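Long-range contacts in aminoglycoside N(3)-acetyltransferase (PDB 6NP4), which probably confers resistance to 2-deoxystreptamine antibiotics such as gentamicin and tobramycin by acetylating their 3-amino group with acetyl-CoA: residues A115-S120 with M189-E194; T168-A173 with A252-F257; R183-S188 with D204-G209. All blocks are in the same frame, centred on the assembly; numbering follows the deposited sequence.

The three contacts border one tobramycin molecule, and each has a residue hydrogen-bonded to it. Along the chain the segments run 115-120, 168-173, 183-188, 189-194, 204-209 and 252-257, so interaction 3 is nested within interaction 2, whereas interaction 1 interleaves with both. Interactions 1 and 3 have centres about 16 Å apart and share hairpin strand 184-193; His116 CE1 meets Tyr187 OH at 3.5 Å. Interactions 2 and 3 are about 18 Å apart between centres, with His171 CE1 packed on Ser207 O at 3.2 Å, while interactions 1 and 2, at about 24 Å, do not touch. Loop 115-120, helix 170-176 and the turn after the hairpin approach the antibiotic from separate parts of the fold.

Interaction 1: A115-S120 with M189-E194; sequences AHPDAS and MPLLRE. With TOY (tobramycin), chain B.
Pro117 and Met189 bring the two backbones to within 6.6 Å between their CA atoms, and no hydrogen bond links the loop between strands 112-113 and 121-124 to strand 184-193 here. The joining is therefore done by side chains. Pro117 and Met189 slide past each other in opposite directions, the ring atom Pro117 CG lying 3.8 Å from Met189 CB. The methionine chain then bends at chi2 (-72°) and again at chi3, which carries its sulfur along the loop: SD stands 3.9 Å from Pro117 CB and 4.0 Å from Asp118 CB.

Leu191 comes to the same proline across its ring, the two side chains at about a right angle. Its CD2 branch does the touching, with Pro117 CG at 3.2 Å, tighter than ordinary van der Waals contact; how much of that shortness is real strain remains doubtful. Trp62 and Phe87 from other loops also pack on Pro117.

Asp118 presents two different sides. Its CB leans on the thioether, while its carboxylate, with CG anti to the backbone N (chi1 -169°), faces tobramycin. OD1 accepts from the amine N33 at 2.8 Å and OD2 from the hydroxyl O23 at 2.6 Å, so both oxygens grip the 3-amino sugar, and Ser65 OG gives OD1 a further bond. The carboxylate, if ionised, would probably stabilise the protonated form of the N33 amine. The packing of Pro117 and Asp118 CB on Met189 and Leu191 sets this loop, with its antibiotic-binding acid, against strand 184-193 of the hairpin.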
loop_
_atom_site.group_PDB
_atom_site.type_symbol
_atom_site.label_atom_id
_atom_site.label_comp_id
_atom_site.label_asym_id
_atom_site.label_seq_id
_atom_site.Cartn_x
_atom_site.Cartn_y
_atom_site.Cartn_z
ATOM N N ALA A 115 0.680 12.269 -4.382
ATOM C CA ALA A 115 -0.245 13.374 -4.245
ATOM C C ALA A 115 -1.667 12.969 -3.893
ATOM O O ALA A 115 -2.489 13.846 -3.619
ATOM C CB ALA A 115 -0.259 14.143 -5.561
ATOM N N HIS A 116 -2.012 11.703 -3.973
ATOM C CA HIS A 116 -3.388 11.271 -3.720
ATOM C C HIS A 116 -3.591 11.210 -2.216
ATOM O O HIS A 116 -2.941 10.409 -1.554
ATOM C CB HIS A 116 -3.589 9.890 -4.325
ATOM C CG HIS A 116 -5.016 9.463 -4.400
ATOM N ND1 HIS A 116 -5.825 9.354 -3.283
ATOM C CD2 HIS A 116 -5.750 9.062 -5.469
ATOM C CE1 HIS A 116 -7.006 8.911 -3.679
ATOM N NE2 HIS A 116 -6.981 8.731 -4.988
ATOM N N PRO A 117 -4.440 12.049 -1.619
ATOM C CA PRO A 117 -4.430 12.103 -0.149
ATOM C C PRO A 117 -4.880 10.820 0.522
ATOM O O PRO A 117 -4.369 10.472 1.588
ATOM C CB PRO A 117 -5.371 13.278 0.155
ATOM C CG PRO A 117 -5.290 14.111 -1.067
ATOM C CD PRO A 117 -5.232 13.140 -2.196
ATOM N N ASP A 118 -5.837 10.101 -0.060
ATOM C CA ASP A 118 -6.345 8.895 0.582
ATOM C C ASP A 118 -5.481 7.680 0.255
ATOM O O ASP A 118 -5.294 6.811 1.108
ATOM C CB ASP A 118 -7.804 8.661 0.178
ATOM C CG ASP A 118 -8.457 7.590 1.017
ATOM O OD1 ASP A 118 -8.691 7.819 2.223
ATOM O OD2 ASP A 118 -8.714 6.497 0.477
ATOM N N ALA A 119 -4.988 7.606 -0.972
ATOM C CA ALA A 119 -4.199 6.465 -1.442
ATOM C C ALA A 119 -2.694 6.728 -1.353
ATOM O O ALA A 119 -1.908 6.002 -1.967
ATOM C CB ALA A 119 -4.596 6.135 -2.873
ATOM N N SER A 120 -2.272 7.729 -0.583
ATOM C CA SER A 120 -0.897 8.211 -0.681
ATOM C C SER A 120 0.131 7.095 -0.510
ATOM O O SER A 120 0.039 6.261 0.393
ATOM C CB SER A 120 -0.668 9.298 0.369
ATOM O OG SER A 120 0.577 9.966 0.178
ATOM N N MET A 189 -11.488 14.988 -1.584
ATOM C CA MET A 189 -10.239 15.229 -0.869
ATOM C C MET A 189 -9.806 16.677 -1.046
ATOM O O MET A 189 -9.965 17.247 -2.140
ATOM C CB MET A 189 -9.107 14.331 -1.376
ATOM C CG MET A 189 -9.328 12.855 -1.088
ATOM S SD MET A 189 -9.141 12.397 0.603
ATOM C CE MET A 189 -10.614 11.446 0.951
ATOM N N PRO A 190 -9.211 17.279 -0.015
ATOM C CA PRO A 190 -8.726 18.660 -0.124
ATOM C C PRO A 190 -7.252 18.657 -0.485
ATOM O O PRO A 190 -6.428 18.110 0.264
ATOM C CB PRO A 190 -8.987 19.202 1.279
ATOM C CG PRO A 190 -8.778 17.999 2.192
ATOM C CD PRO A 190 -9.123 16.773 1.366
ATOM N N LEU A 191 -6.924 19.175 -1.676
ATOM C CA LEU A 191 -5.583 19.174 -2.250
ATOM C C LEU A 191 -4.982 20.569 -2.163
ATOM O O LEU A 191 -5.700 21.554 -2.074
ATOM C CB LEU A 191 -5.602 18.732 -3.744
ATOM C CG LEU A 191 -6.303 17.454 -4.175
ATOM C CD1 LEU A 191 -6.087 17.223 -5.657
ATOM C CD2 LEU A 191 -5.789 16.305 -3.388
ATOM N N LEU A 192 -3.661 20.649 -2.230
ATOM C CA LEU A 192 -2.993 21.925 -2.434
ATOM C C LEU A 192 -2.685 22.083 -3.907
ATOM O O LEU A 192 -2.096 21.185 -4.527
ATOM C CB LEU A 192 -1.686 22.031 -1.658
ATOM C CG LEU A 192 -1.792 22.174 -0.148
ATOM C CD1 LEU A 192 -0.406 22.046 0.468
ATOM C CD2 LEU A 192 -2.440 23.507 0.221
ATOM N N ARG A 193 -3.087 23.215 -4.460
ATOM C CA ARG A 193 -2.745 23.569 -5.827
ATOM C C ARG A 193 -2.289 25.021 -5.809
ATOM O O ARG A 193 -3.066 25.918 -5.469
ATOM C CB ARG A 193 -3.925 23.325 -6.770
ATOM C CG ARG A 193 -4.179 21.830 -7.030
ATOM C CD ARG A 193 -5.410 21.586 -7.883
ATOM N NE ARG A 193 -5.584 20.169 -8.202
ATOM C CZ ARG A 193 -6.638 19.668 -8.843
ATOM N NH1 ARG A 193 -7.621 20.468 -9.235
ATOM N NH2 ARG A 193 -6.707 18.363 -9.091
ATOM N N GLU A 194 -1.010 25.236 -6.111
ATOM C CA GLU A 194 -0.405 26.567 -6.071
ATOM C C GLU A 194 -0.644 27.243 -4.720
ATOM O O GLU A 194 -0.954 28.435 -4.636
ATOM C CB GLU A 194 -0.870 27.428 -7.248
ATOM C CG GLU A 194 -0.266 26.982 -8.586
ATOM C CD GLU A 194 -1.046 27.475 -9.797
ATOM O OE1 GLU A 194 -0.997 26.795 -10.848
ATOM O OE2 GLU A 194 -1.712 28.531 -9.701
HETATM C C11 TOY B . -9.346 -2.785 5.315
HETATM O O11 TOY B . -8.562 -2.580 4.182
HETATM C C21 TOY B . -8.593 -3.763 6.244
HETATM N N21 TOY B . -7.237 -3.207 6.519
HETATM C C31 TOY B . -8.463 -5.099 5.655
HETATM C C41 TOY B . -9.778 -5.636 5.250
HETATM O O41 TOY B . -9.605 -6.815 4.450
HETATM C C51 TOY B . -10.558 -4.659 4.379
HETATM O O51 TOY B . -10.660 -3.341 5.015
HETATM C C61 TOY B . -11.943 -5.181 4.156
HETATM N N61 TOY B . -12.670 -4.307 3.251
HETATM C C12 TOY B . -8.008 0.827 1.696
HETATM N N12 TOY B . -8.087 1.839 0.643
HETATM C C22 TOY B . -7.878 -0.566 1.069
HETATM C C32 TOY B . -7.774 -1.632 2.177
HETATM N N32 TOY B . -7.726 -2.961 1.584
HETATM C C42 TOY B . -8.937 -1.620 3.193
HETATM C C52 TOY B . -9.166 -0.197 3.715
HETATM O O52 TOY B . -10.371 -0.141 4.436
HETATM C C62 TOY B . -9.248 0.850 2.590
HETATM O O62 TOY B . -9.354 2.128 3.170
HETATM C C13 TOY B . -10.368 2.953 2.719
HETATM C C23 TOY B . -9.872 4.382 2.872
HETATM O O23 TOY B . -8.673 4.489 2.122
HETATM C C33 TOY B . -9.630 4.729 4.304
HETATM N N33 TOY B . -9.135 6.161 4.397
HETATM C C43 TOY B . -10.865 4.490 5.131
HETATM O O43 TOY B . -10.589 4.716 6.511
HETATM C C53 TOY B . -11.354 3.049 4.933
HETATM O O53 TOY B . -11.590 2.830 3.510
HETATM C C63 TOY B . -12.592 2.726 5.720
HETATM O O63 TOY B . -13.609 3.646 5.449
#

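Interaction 2: T168-A173 with A252-F257; sequences TALHYA and ADIVSF. With TOY (tobramycin), chain B.
The Tyr172 ring meets Val255 CG1 obliquely, with CD1 3.7 Å from that methyl, and the two side chains cross at about a right angle; Ile147, Ala148 and Leu151 of helix 146-152 also pack on the tyrosine. The other flat group, the His171 ring, takes no part in the helix contact and works at its edges. Tobramycin N32 lies in the ring plane and donates to NE2 at 2.9 Å, ND1 is hydrogen-bonded to Glu174 OE2, and the ring of Tyr141 meets that of His171 with planes about 40° apart.

Between the helices, Val255 is the residue most deeply engaged, and the backbones come nearest where its CA lies 5.6 Å from that of Ala173. Its two methyls divide the work. CG1, anti to the backbone N (chi1 168°), touches Tyr172 and lies beside Ala173, whereas CG2 goes to the start of segment 168-173, 3.6 Å from Ala169 O and 4.2 Å from Ala169 CB. The small alanines let helix 251-265 come close: Ala173 CB sits 3.8 Å from Val255 O.

Leu170 extends the apolar seam with both branches. CD1 meets Ile254 CD1 at 4.1 Å, these side chains crossing at about a right angle, while CD2 rests 3.6 Å from Ile254 O. Ile226 of helix 222-233 packs on Leu170 as well.

No hydrogen bond joins the two segments, so van der Waals contact alone, methyls against methyls and against carbonyl oxygens, holds them. The polar chemistry lies on the side of helix 170-176 that faces away from helix 251-265, where His171, which also binds acetyl-CoA, holds N32, the 3-amino nitrogen that the reaction acetylates.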
loop_
_atom_site.group_PDB
_atom_site.type_symbol
_atom_site.label_atom_id
_atom_site.label_comp_id
_atom_site.label_asym_id
_atom_site.label_seq_id
_atom_site.Cartn_x
_atom_site.Cartn_y
_atom_site.Cartn_z
ATOM N N THR A 168 -2.087 -4.611 -0.761
ATOM C CA THR A 168 -2.661 -3.462 -1.466
ATOM C C THR A 168 -2.574 -3.604 -2.973
ATOM O O THR A 168 -3.475 -3.170 -3.694
ATOM C CB THR A 168 -1.930 -2.182 -1.042
ATOM O OG1 THR A 168 -1.844 -2.129 0.372
ATOM C CG2 THR A 168 -2.599 -0.944 -1.555
ATOM N N ALA A 169 -1.489 -4.202 -3.474
ATOM C CA ALA A 169 -1.329 -4.294 -4.912
ATOM C C ALA A 169 -2.488 -5.029 -5.571
ATOM O O ALA A 169 -2.739 -4.814 -6.758
ATOM C CB ALA A 169 -0.017 -4.980 -5.275
ATOM N N LEU A 170 -3.174 -5.927 -4.845
ATOM C CA LEU A 170 -4.291 -6.653 -5.457
ATOM C C LEU A 170 -5.472 -5.749 -5.770
ATOM O O LEU A 170 -6.330 -6.148 -6.576
ATOM C CB LEU A 170 -4.715 -7.846 -4.596
ATOM C CG LEU A 170 -3.882 -9.100 -4.852
ATOM C CD1 LEU A 170 -4.106 -10.120 -3.752
ATOM C CD2 LEU A 170 -4.188 -9.668 -6.236
ATOM N N HIS A 171 -5.524 -4.533 -5.242
ATOM C CA HIS A 171 -6.535 -3.587 -5.712
ATOM C C HIS A 171 -6.336 -3.219 -7.180
ATOM O O HIS A 171 -7.303 -2.819 -7.837
ATOM C CB HIS A 171 -6.591 -2.336 -4.832
ATOM C CG HIS A 171 -7.044 -2.619 -3.435
ATOM N ND1 HIS A 171 -8.241 -3.234 -3.146
ATOM C CD2 HIS A 171 -6.466 -2.368 -2.239
ATOM C CE1 HIS A 171 -8.374 -3.351 -1.836
ATOM N NE2 HIS A 171 -7.311 -2.834 -1.260
ATOM N N TYR A 172 -5.126 -3.383 -7.730
ATOM C CA TYR A 172 -4.944 -3.212 -9.159
ATOM C C TYR A 172 -5.731 -4.283 -9.923
ATOM O O TYR A 172 -6.349 -3.998 -10.956
ATOM C CB TYR A 172 -3.446 -3.274 -9.517
ATOM C CG TYR A 172 -3.167 -3.072 -10.979
ATOM C CD1 TYR A 172 -3.309 -4.107 -11.887
ATOM C CD2 TYR A 172 -2.778 -1.836 -11.480
ATOM C CE1 TYR A 172 -3.094 -3.915 -13.225
ATOM C CE2 TYR A 172 -2.558 -1.630 -12.810
ATOM C CZ TYR A 172 -2.736 -2.682 -13.691
ATOM O OH TYR A 172 -2.545 -2.501 -15.032
ATOM N N ALA A 173 -5.669 -5.532 -9.463
ATOM C CA ALA A 173 -6.417 -6.597 -10.131
ATOM C C ALA A 173 -7.903 -6.277 -10.154
ATOM O O ALA A 173 -8.584 -6.500 -11.160
ATOM C CB ALA A 173 -6.160 -7.931 -9.434
ATOM N N ALA A 252 3.879 -8.956 -9.686
ATOM C CA ALA A 252 3.226 -9.146 -10.975
ATOM C C ALA A 252 2.516 -10.490 -11.016
ATOM O O ALA A 252 1.419 -10.602 -11.575
ATOM C CB ALA A 252 4.228 -9.036 -12.118
ATOM N N ASP A 253 3.116 -11.516 -10.412
ATOM C CA ASP A 253 2.510 -12.839 -10.439
ATOM C C ASP A 253 1.222 -12.884 -9.626
ATOM O O ASP A 253 0.219 -13.450 -10.082
ATOM C CB ASP A 253 3.504 -13.872 -9.928
ATOM C CG ASP A 253 3.071 -15.288 -10.247
ATOM O OD1 ASP A 253 2.885 -15.596 -11.445
ATOM O OD2 ASP A 253 2.891 -16.081 -9.309
ATOM N N ILE A 254 1.218 -12.329 -8.406
ATOM C CA ILE A 254 -0.005 -12.386 -7.607
ATOM C C ILE A 254 -1.114 -11.553 -8.246
ATOM O O ILE A 254 -2.292 -11.930 -8.216
ATOM C CB ILE A 254 0.226 -12.045 -6.112
ATOM C CG1 ILE A 254 -0.958 -12.499 -5.270
ATOM C CG2 ILE A 254 0.529 -10.575 -5.899
ATOM C CD1 ILE A 254 -0.757 -12.408 -3.766
ATOM N N VAL A 255 -0.764 -10.425 -8.859
ATOM C CA VAL A 255 -1.784 -9.597 -9.499
ATOM C C VAL A 255 -2.357 -10.296 -10.724
ATOM O O VAL A 255 -3.572 -10.288 -10.936
ATOM C CB VAL A 255 -1.237 -8.186 -9.788
ATOM C CG1 VAL A 255 -2.171 -7.417 -10.707
ATOM C CG2 VAL A 255 -1.022 -7.450 -8.460
ATOM N N SER A 256 -1.500 -10.913 -11.546
ATOM C CA SER A 256 -1.989 -11.680 -12.689
ATOM C C SER A 256 -2.912 -12.808 -12.230
ATOM O O SER A 256 -3.968 -13.059 -12.837
ATOM C CB SER A 256 -0.810 -12.249 -13.485
ATOM O OG SER A 256 -1.246 -13.167 -14.476
ATOM N N PHE A 257 -2.533 -13.487 -11.145
ATOM C CA PHE A 257 -3.370 -14.535 -10.568
ATOM C C PHE A 257 -4.706 -13.960 -10.129
ATOM O O PHE A 257 -5.753 -14.574 -10.341
ATOM C CB PHE A 257 -2.623 -15.168 -9.397
ATOM C CG PHE A 257 -3.408 -16.209 -8.636
ATOM C CD1 PHE A 257 -4.244 -15.839 -7.599
ATOM C CD2 PHE A 257 -3.290 -17.547 -8.933
ATOM C CE1 PHE A 257 -4.952 -16.769 -6.880
ATOM C CE2 PHE A 257 -3.994 -18.481 -8.216
ATOM C CZ PHE A 257 -4.825 -18.097 -7.193
HETATM C C11 TOY B . -9.346 -2.785 5.315
HETATM O O11 TOY B . -8.562 -2.580 4.182
HETATM C C21 TOY B . -8.593 -3.763 6.244
HETATM N N21 TOY B . -7.237 -3.207 6.519
HETATM C C31 TOY B . -8.463 -5.099 5.655
HETATM C C41 TOY B . -9.778 -5.636 5.250
HETATM O O41 TOY B . -9.605 -6.815 4.450
HETATM C C51 TOY B . -10.558 -4.659 4.379
HETATM O O51 TOY B . -10.660 -3.341 5.015
HETATM C C61 TOY B . -11.943 -5.181 4.156
HETATM N N61 TOY B . -12.670 -4.307 3.251
HETATM C C12 TOY B . -8.008 0.827 1.696
HETATM N N12 TOY B . -8.087 1.839 0.643
HETATM C C22 TOY B . -7.878 -0.566 1.069
HETATM C C32 TOY B . -7.774 -1.632 2.177
HETATM N N32 TOY B . -7.726 -2.961 1.584
HETATM C C42 TOY B . -8.937 -1.620 3.193
HETATM C C52 TOY B . -9.166 -0.197 3.715
HETATM O O52 TOY B . -10.371 -0.141 4.436
HETATM C C62 TOY B . -9.248 0.850 2.590
HETATM O O62 TOY B . -9.354 2.128 3.170
HETATM C C13 TOY B . -10.368 2.953 2.719
HETATM C C23 TOY B . -9.872 4.382 2.872
HETATM O O23 TOY B . -8.673 4.489 2.122
HETATM C C33 TOY B . -9.630 4.729 4.304
HETATM N N33 TOY B . -9.135 6.161 4.397
HETATM C C43 TOY B . -10.865 4.490 5.131
HETATM O O43 TOY B . -10.589 4.716 6.511
HETATM C C53 TOY B . -11.354 3.049 4.933
HETATM O O53 TOY B . -11.590 2.830 3.510
HETATM C C63 TOY B . -12.592 2.726 5.720
HETATM O O63 TOY B . -13.609 3.646 5.449
#

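Interaction 3: R183-S188 with D204-G209; sequences RRVTYS and DWDSNG. With TOY (tobramycin), chain B.
Val185 and Asp204 form a hydrogen-bonded antiparallel pair at the open end of the beta hairpin of strands 184-193 and 196-205. Val185 N donates to Asp204 O at 2.9 Å and Asp204 N returns a bond to Val185 O. Arg184 and Trp205 make the neighbouring non-hydrogen-bonded pair; their side chains leave the backbone in diverging directions, but Arg184 bends at chi3 and brings its end back over the Trp205 ring.

The tight part continues where the second strand gives way to a type I turn, Asp206 to Gly209. Asp206 N donates to Arg183 O at 2.9 Å. The side chains of these two residues lie side by side, and Arg183 grips a single oxygen with two nitrogens: NE reaches Asp206 OD2 at 3.0 Å and NH2 reaches it at 3.2 Å, with guanidinium and carboxylate planes 34° apart. Val185 CG1 packs against Asp206 CG. Waters 1 and 3 also donate to OD2, so four donors converge on it, and Arg183 NH1 turns to Asp212 in a second salt bridge.

The looser side is the exposed Arg184. Its guanidinium stands on the Trp205 ring almost perpendicular (88°), NH1 dipping over the ring centre 3.2 Å above the plane. CZ lies 4.5 Å from the centroid of the six-membered ring and 4° off its normal, a cation-pi contact. Water 2 bridges NH1 to Asp204 OD1, while NH2 is hydrogen-bonded to Ser203 OG.

On the turn, an Asx turn in which Asp206 OD1 accepts from Asn208 N at 2.9 Å steadies the backbone around Ser207, whose OG accepts a hydrogen bond from tobramycin N12 at 2.8 Å.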
loop_
_atom_site.group_PDB
_atom_site.type_symbol
_atom_site.label_atom_id
_atom_site.label_comp_id
_atom_site.label_asym_id
_atom_site.label_seq_id
_atom_site.Cartn_x
_atom_site.Cartn_y
_atom_site.Cartn_z
ATOM N N ARG A 183 -18.255 -2.319 -7.971
ATOM C CA ARG A 183 -18.651 -1.213 -7.113
ATOM C C ARG A 183 -17.697 -0.035 -7.256
ATOM O O ARG A 183 -16.470 -0.206 -7.336
ATOM C CB ARG A 183 -18.619 -1.662 -5.660
ATOM C CG ARG A 183 -19.678 -2.703 -5.318
ATOM C CD ARG A 183 -19.443 -3.330 -3.977
ATOM N NE ARG A 183 -19.402 -2.396 -2.862
ATOM C CZ ARG A 183 -20.419 -2.165 -2.041
ATOM N NH1 ARG A 183 -21.581 -2.762 -2.220
ATOM N NH2 ARG A 183 -20.279 -1.312 -1.034
ATOM N N ARG A 184 -18.278 1.159 -7.252
ATOM C CA ARG A 184 -17.539 2.398 -7.237
ATOM C C ARG A 184 -17.985 3.221 -6.038
ATOM O O ARG A 184 -19.065 3.011 -5.465
ATOM C CB ARG A 184 -17.702 3.165 -8.556
ATOM C CG ARG A 184 -17.130 2.407 -9.739
ATOM C CD ARG A 184 -17.252 3.107 -11.057
ATOM N NE ARG A 184 -16.523 4.365 -11.085
ATOM C CZ ARG A 184 -15.218 4.475 -11.284
ATOM N NH1 ARG A 184 -14.460 3.398 -11.452
ATOM N NH2 ARG A 184 -14.667 5.671 -11.304
ATOM N N VAL A 185 -17.121 4.146 -5.642
ATOM C CA VAL A 185 -17.380 5.076 -4.550
ATOM C C VAL A 185 -17.094 6.480 -5.051
ATOM O O VAL A 185 -16.265 6.685 -5.945
ATOM C CB VAL A 185 -16.516 4.781 -3.299
ATOM C CG1 VAL A 185 -16.949 3.500 -2.606
ATOM C CG2 VAL A 185 -15.018 4.780 -3.639
ATOM N N THR A 186 -17.757 7.456 -4.435
ATOM C CA THR A 186 -17.487 8.868 -4.648
ATOM C C THR A 186 -17.050 9.482 -3.327
ATOM O O THR A 186 -17.657 9.233 -2.282
ATOM C CB THR A 186 -18.732 9.583 -5.181
ATOM O OG1 THR A 186 -19.050 9.056 -6.467
ATOM C CG2 THR A 186 -18.534 11.100 -5.277
ATOM N N TYR A 187 -15.982 10.273 -3.364
ATOM C CA TYR A 187 -15.486 10.934 -2.164
ATOM C C TYR A 187 -14.748 12.195 -2.587
ATOM O O TYR A 187 -14.508 12.422 -3.780
ATOM C CB TYR A 187 -14.641 9.991 -1.293
ATOM C CG TYR A 187 -13.466 9.357 -1.980
ATOM C CD1 TYR A 187 -12.265 10.029 -2.133
ATOM C CD2 TYR A 187 -13.560 8.078 -2.465
ATOM C CE1 TYR A 187 -11.176 9.432 -2.768
ATOM C CE2 TYR A 187 -12.472 7.463 -3.093
ATOM C CZ TYR A 187 -11.286 8.147 -3.234
ATOM O OH TYR A 187 -10.205 7.540 -3.846
ATOM N N SER A 188 -14.407 13.024 -1.603
ATOM C CA SER A 188 -13.779 14.307 -1.865
ATOM C C SER A 188 -12.551 14.452 -0.992
ATOM O O SER A 188 -12.574 14.102 0.191
ATOM C CB SER A 188 -14.732 15.468 -1.560
ATOM O OG SER A 188 -15.903 15.408 -2.355
ATOM N N ASP A 204 -14.069 6.298 -7.884
ATOM C CA ASP A 204 -13.048 5.290 -8.123
ATOM C C ASP A 204 -13.634 3.937 -7.735
ATOM O O ASP A 204 -14.732 3.854 -7.182
ATOM C CB ASP A 204 -11.742 5.592 -7.356
ATOM C CG ASP A 204 -10.487 5.123 -8.094
ATOM O OD1 ASP A 204 -10.567 4.182 -8.918
ATOM O OD2 ASP A 204 -9.416 5.692 -7.788
ATOM N N TRP A 205 -12.894 2.880 -8.024
ATOM C CA TRP A 205 -13.315 1.558 -7.587
ATOM C C TRP A 205 -13.392 1.510 -6.065
ATOM O O TRP A 205 -12.559 2.085 -5.364
ATOM C CB TRP A 205 -12.370 0.471 -8.117
ATOM C CG TRP A 205 -12.221 0.562 -9.585
ATOM C CD1 TRP A 205 -11.078 0.905 -10.268
ATOM C CD2 TRP A 205 -13.224 0.334 -10.580
ATOM N NE1 TRP A 205 -11.314 0.903 -11.608
ATOM C CE2 TRP A 205 -12.631 0.580 -11.836
ATOM C CE3 TRP A 205 -14.581 -0.010 -10.531
ATOM C CZ2 TRP A 205 -13.341 0.458 -13.040
ATOM C CZ3 TRP A 205 -15.298 -0.089 -11.728
ATOM C CH2 TRP A 205 -14.679 0.134 -12.956
ATOM N N ASP A 206 -14.371 0.783 -5.550
ATOM C CA ASP A 206 -14.494 0.613 -4.114
ATOM C C ASP A 206 -13.334 -0.247 -3.626
ATOM O O ASP A 206 -13.241 -1.415 -3.989
ATOM C CB ASP A 206 -15.828 -0.058 -3.820
ATOM C CG ASP A 206 -16.206 -0.037 -2.345
ATOM O OD1 ASP A 206 -15.324 0.201 -1.491
ATOM O OD2 ASP A 206 -17.416 -0.267 -2.075
ATOM N N SER A 207 -12.451 0.319 -2.805
ATOM C CA SER A 207 -11.336 -0.433 -2.245
ATOM C C SER A 207 -11.712 -1.203 -0.997
ATOM O O SER A 207 -10.844 -1.851 -0.404
ATOM C CB SER A 207 -10.126 0.464 -1.988
ATOM O OG SER A 207 -10.378 1.355 -0.921
ATOM N N ASN A 208 -12.992 -1.191 -0.625
ATOM C CA ASN A 208 -13.504 -2.010 0.461
ATOM C C ASN A 208 -14.363 -3.160 -0.048
ATOM O O ASN A 208 -15.274 -3.614 0.649
ATOM C CB ASN A 208 -14.248 -1.152 1.480
ATOM C CG ASN A 208 -13.302 -0.298 2.261
ATOM O OD1 ASN A 208 -13.418 0.933 2.314
ATOM N ND2 ASN A 208 -12.362 -0.939 2.893
ATOM N N GLY A 209 -14.122 -3.606 -1.275
ATOM C CA GLY A 209 -14.797 -4.766 -1.834
ATOM C C GLY A 209 -15.304 -4.437 -3.222
ATOM O O GLY A 209 -16.195 -3.594 -3.385
HETATM C C11 TOY B . -9.346 -2.785 5.315
HETATM O O11 TOY B . -8.562 -2.580 4.182
HETATM C C21 TOY B . -8.593 -3.763 6.244
HETATM N N21 TOY B . -7.237 -3.207 6.519
HETATM C C31 TOY B . -8.463 -5.099 5.655
HETATM C C41 TOY B . -9.778 -5.636 5.250
HETATM O O41 TOY B . -9.605 -6.815 4.450
HETATM C C51 TOY B . -10.558 -4.659 4.379
HETATM O O51 TOY B . -10.660 -3.341 5.015
HETATM C C61 TOY B . -11.943 -5.181 4.156
HETATM N N61 TOY B . -12.670 -4.307 3.251
HETATM C C12 TOY B . -8.008 0.827 1.696
HETATM N N12 TOY B . -8.087 1.839 0.643
HETATM C C22 TOY B . -7.878 -0.566 1.069
HETATM C C32 TOY B . -7.774 -1.632 2.177
HETATM N N32 TOY B . -7.726 -2.961 1.584
HETATM C C42 TOY B . -8.937 -1.620 3.193
HETATM C C52 TOY B . -9.166 -0.197 3.715
HETATM O O52 TOY B . -10.371 -0.141 4.436
HETATM C C62 TOY B . -9.248 0.850 2.590
HETATM O O62 TOY B . -9.354 2.128 3.170
HETATM C C13 TOY B . -10.368 2.953 2.719
HETATM C C23 TOY B . -9.872 4.382 2.872
HETATM O O23 TOY B . -8.673 4.489 2.122
HETATM C C33 TOY B . -9.630 4.729 4.304
HETATM N N33 TOY B . -9.135 6.161 4.397
HETATM C C43 TOY B . -10.865 4.490 5.131
HETATM O O43 TOY B . -10.589 4.716 6.511
HETATM C C53 TOY B . -11.354 3.049 4.933
HETATM O O53 TOY B . -11.590 2.830 3.510
HETATM C C63 TOY B . -12.592 2.726 5.720
HETATM O O63 TOY B . -13.609 3.646 5.449
HETATM O O HOH W 1 -17.957 -0.591 0.652
HETATM O O HOH W 2 -11.851 4.577 -11.518
HETATM O O HOH W 3 -19.558 1.237 -3.247
HETATM O O HOH W 4 -9.293 7.986 -6.441
#